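Inorganic pyrophosphatase (Thermus thermophilus, PDB 2PRD) catalyses the magnesium-dependent hydrolysis of inorganic pyrophosphate to two phosphate ions, working as a homohexamer. Local coordinates at residues V87-L92 with E163-C168. Numbering follows the deposited sequence.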
loop_
_atom_site.group_PDB
_atom_site.type_symbol
_atom_site.label_atom_id
_atom_site.label_comp_id
_atom_site.label_asym_id
_atom_site.label_seq_id
_atom_site.Cartn_x
_atom_site.Cartn_y
_atom_site.Cartn_z
ATOM N N VAL A 87 2.345 -3.208 -25.457
ATOM C CA VAL A 87 3.739 -3.092 -25.033
ATOM C C VAL A 87 4.614 -2.813 -26.228
ATOM O O VAL A 87 4.518 -3.503 -27.230
ATOM C CB VAL A 87 4.097 -4.453 -24.388
ATOM C CG1 VAL A 87 5.603 -4.555 -24.176
ATOM C CG2 VAL A 87 3.446 -4.533 -23.001
ATOM N N ARG A 88 5.485 -1.827 -26.064
ATOM C CA ARG A 88 6.500 -1.511 -27.059
ATOM C C ARG A 88 7.771 -2.297 -26.775
ATOM O O ARG A 88 8.466 -2.148 -25.762
ATOM C CB ARG A 88 6.724 -0.004 -27.116
ATOM C CG ARG A 88 7.888 0.417 -27.986
ATOM C CD ARG A 88 7.828 1.891 -28.389
ATOM N NE ARG A 88 8.620 2.586 -27.365
ATOM C CZ ARG A 88 7.828 3.275 -26.521
ATOM N NH1 ARG A 88 6.544 3.214 -26.802
ATOM N NH2 ARG A 88 8.372 3.941 -25.559
ATOM N N VAL A 89 8.157 -3.142 -27.766
ATOM C CA VAL A 89 9.367 -3.981 -27.715
ATOM C C VAL A 89 10.666 -3.225 -27.904
ATOM O O VAL A 89 10.920 -2.687 -28.996
ATOM C CB VAL A 89 9.326 -5.111 -28.775
ATOM C CG1 VAL A 89 10.473 -6.087 -28.574
ATOM C CG2 VAL A 89 7.991 -5.837 -28.654
ATOM N N VAL A 90 11.532 -3.287 -26.906
ATOM C CA VAL A 90 12.817 -2.556 -27.074
ATOM C C VAL A 90 14.031 -3.427 -26.920
ATOM O O VAL A 90 15.147 -2.912 -27.155
ATOM C CB VAL A 90 12.811 -1.369 -26.075
ATOM C CG1 VAL A 90 11.529 -0.556 -26.241
ATOM C CG2 VAL A 90 12.916 -1.849 -24.641
ATOM N N GLY A 91 13.932 -4.709 -26.578
ATOM C CA GLY A 91 15.080 -5.567 -26.359
ATOM C C GLY A 91 14.825 -7.001 -25.967
ATOM O O GLY A 91 13.684 -7.425 -25.873
ATOM N N LEU A 92 15.867 -7.818 -25.748
ATOM C CA LEU A 92 15.748 -9.215 -25.357
ATOM C C LEU A 92 16.722 -9.487 -24.197
ATOM O O LEU A 92 17.807 -8.925 -24.154
ATOM C CB LEU A 92 16.254 -10.222 -26.419
ATOM C CG LEU A 92 15.355 -10.592 -27.562
ATOM C CD1 LEU A 92 15.975 -11.668 -28.472
ATOM C CD2 LEU A 92 13.969 -11.063 -27.087
ATOM N N GLU A 163 12.787 -9.655 -34.426
ATOM C CA GLU A 163 13.029 -10.878 -35.192
ATOM C C GLU A 163 12.503 -12.065 -34.415
ATOM O O GLU A 163 11.963 -12.982 -35.037
ATOM C CB GLU A 163 14.508 -11.045 -35.509
ATOM C CG GLU A 163 15.016 -10.236 -36.691
ATOM C CD GLU A 163 14.071 -10.348 -37.884
ATOM O OE1 GLU A 163 13.608 -11.471 -38.209
ATOM O OE2 GLU A 163 13.777 -9.292 -38.500
ATOM N N GLU A 164 12.644 -12.068 -33.114
ATOM C CA GLU A 164 12.169 -13.213 -32.293
ATOM C C GLU A 164 10.665 -13.124 -32.177
ATOM O O GLU A 164 9.928 -14.122 -32.211
ATOM C CB GLU A 164 12.864 -13.164 -30.947
ATOM C CG GLU A 164 12.267 -14.076 -29.888
ATOM C CD GLU A 164 12.842 -15.475 -29.985
ATOM O OE1 GLU A 164 13.764 -15.654 -30.811
ATOM O OE2 GLU A 164 12.398 -16.364 -29.235
ATOM N N VAL A 165 10.211 -11.872 -32.017
ATOM C CA VAL A 165 8.716 -11.734 -31.957
ATOM C C VAL A 165 8.092 -12.292 -33.207
ATOM O O VAL A 165 7.146 -13.112 -33.186
ATOM C CB VAL A 165 8.434 -10.282 -31.659
ATOM C CG1 VAL A 165 6.932 -10.084 -31.530
ATOM C CG2 VAL A 165 9.158 -9.882 -30.359
ATOM N N ARG A 166 8.563 -11.835 -34.375
ATOM C CA ARG A 166 8.107 -12.265 -35.690
ATOM C C ARG A 166 8.158 -13.787 -35.841
ATOM O O ARG A 166 7.266 -14.399 -36.437
ATOM C CB ARG A 166 9.043 -11.719 -36.773
ATOM C CG ARG A 166 8.750 -10.405 -37.336
ATOM C CD ARG A 166 9.534 -9.967 -38.569
ATOM N NE ARG A 166 8.927 -8.694 -39.001
ATOM C CZ ARG A 166 9.244 -7.451 -38.749
ATOM N NH1 ARG A 166 10.293 -7.127 -37.997
ATOM N NH2 ARG A 166 8.485 -6.450 -39.248
ATOM N N ALA A 167 9.257 -14.381 -35.380
ATOM C CA ALA A 167 9.419 -15.832 -35.481
ATOM C C ALA A 167 8.465 -16.581 -34.584
ATOM O O ALA A 167 7.976 -17.638 -35.029
ATOM C CB ALA A 167 10.851 -16.297 -35.241
ATOM N N CYS A 168 8.127 -16.104 -33.411
ATOM C CA CYS A 168 7.205 -16.826 -32.508
ATOM C C CYS A 168 5.789 -16.592 -32.977
ATOM O O CYS A 168 4.892 -17.392 -32.663
ATOM C CB CYS A 168 7.400 -16.311 -31.081
ATOM S SG CYS A 168 9.099 -16.722 -30.537
#
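Val89 and Leu92 of the barrel strand 84-97 meet Val165 and Glu164 of the C-terminal helix 158-173, which packs against the outside of the beta-barrel characteristic of soluble family I pyrophosphatases. A classic beta bulge, with Val90 and Gly91 both facing Ile106 of strand 101-109, inserts one extra residue; Val89 and Leu92, three positions apart, can therefore both point at the helix. The backbones stay well apart, with the CA atoms of Val89 and Val165 separated by 8.9 Å, and the gap is bridged by side chains. In the valine pair, Val165 CG2 approaches both methyls of Val89, lying 4.4 Å from CG1 and 4.5 Å from CG2. Val105 touches Val89, Leu92 and Val165, while Val16 closes on the two valines from strand 15-22. At the other pair, the forked end of Leu92 lies against the aliphatic part of Glu164, whose side chain is about 7 Å from that of Asp102, a predicted magnesium ligand. Glu164 has CG anti to the backbone N (chi1 167°), and its CD and carboxylate oxygens lie farther from Leu92 than CB and CG do. Only methylene carbons thus meet the leucine: Leu92 CD1 is 4.2 Å from Glu164 CB, and Leu92 CD2 is 4.5 Å from Glu164 CG.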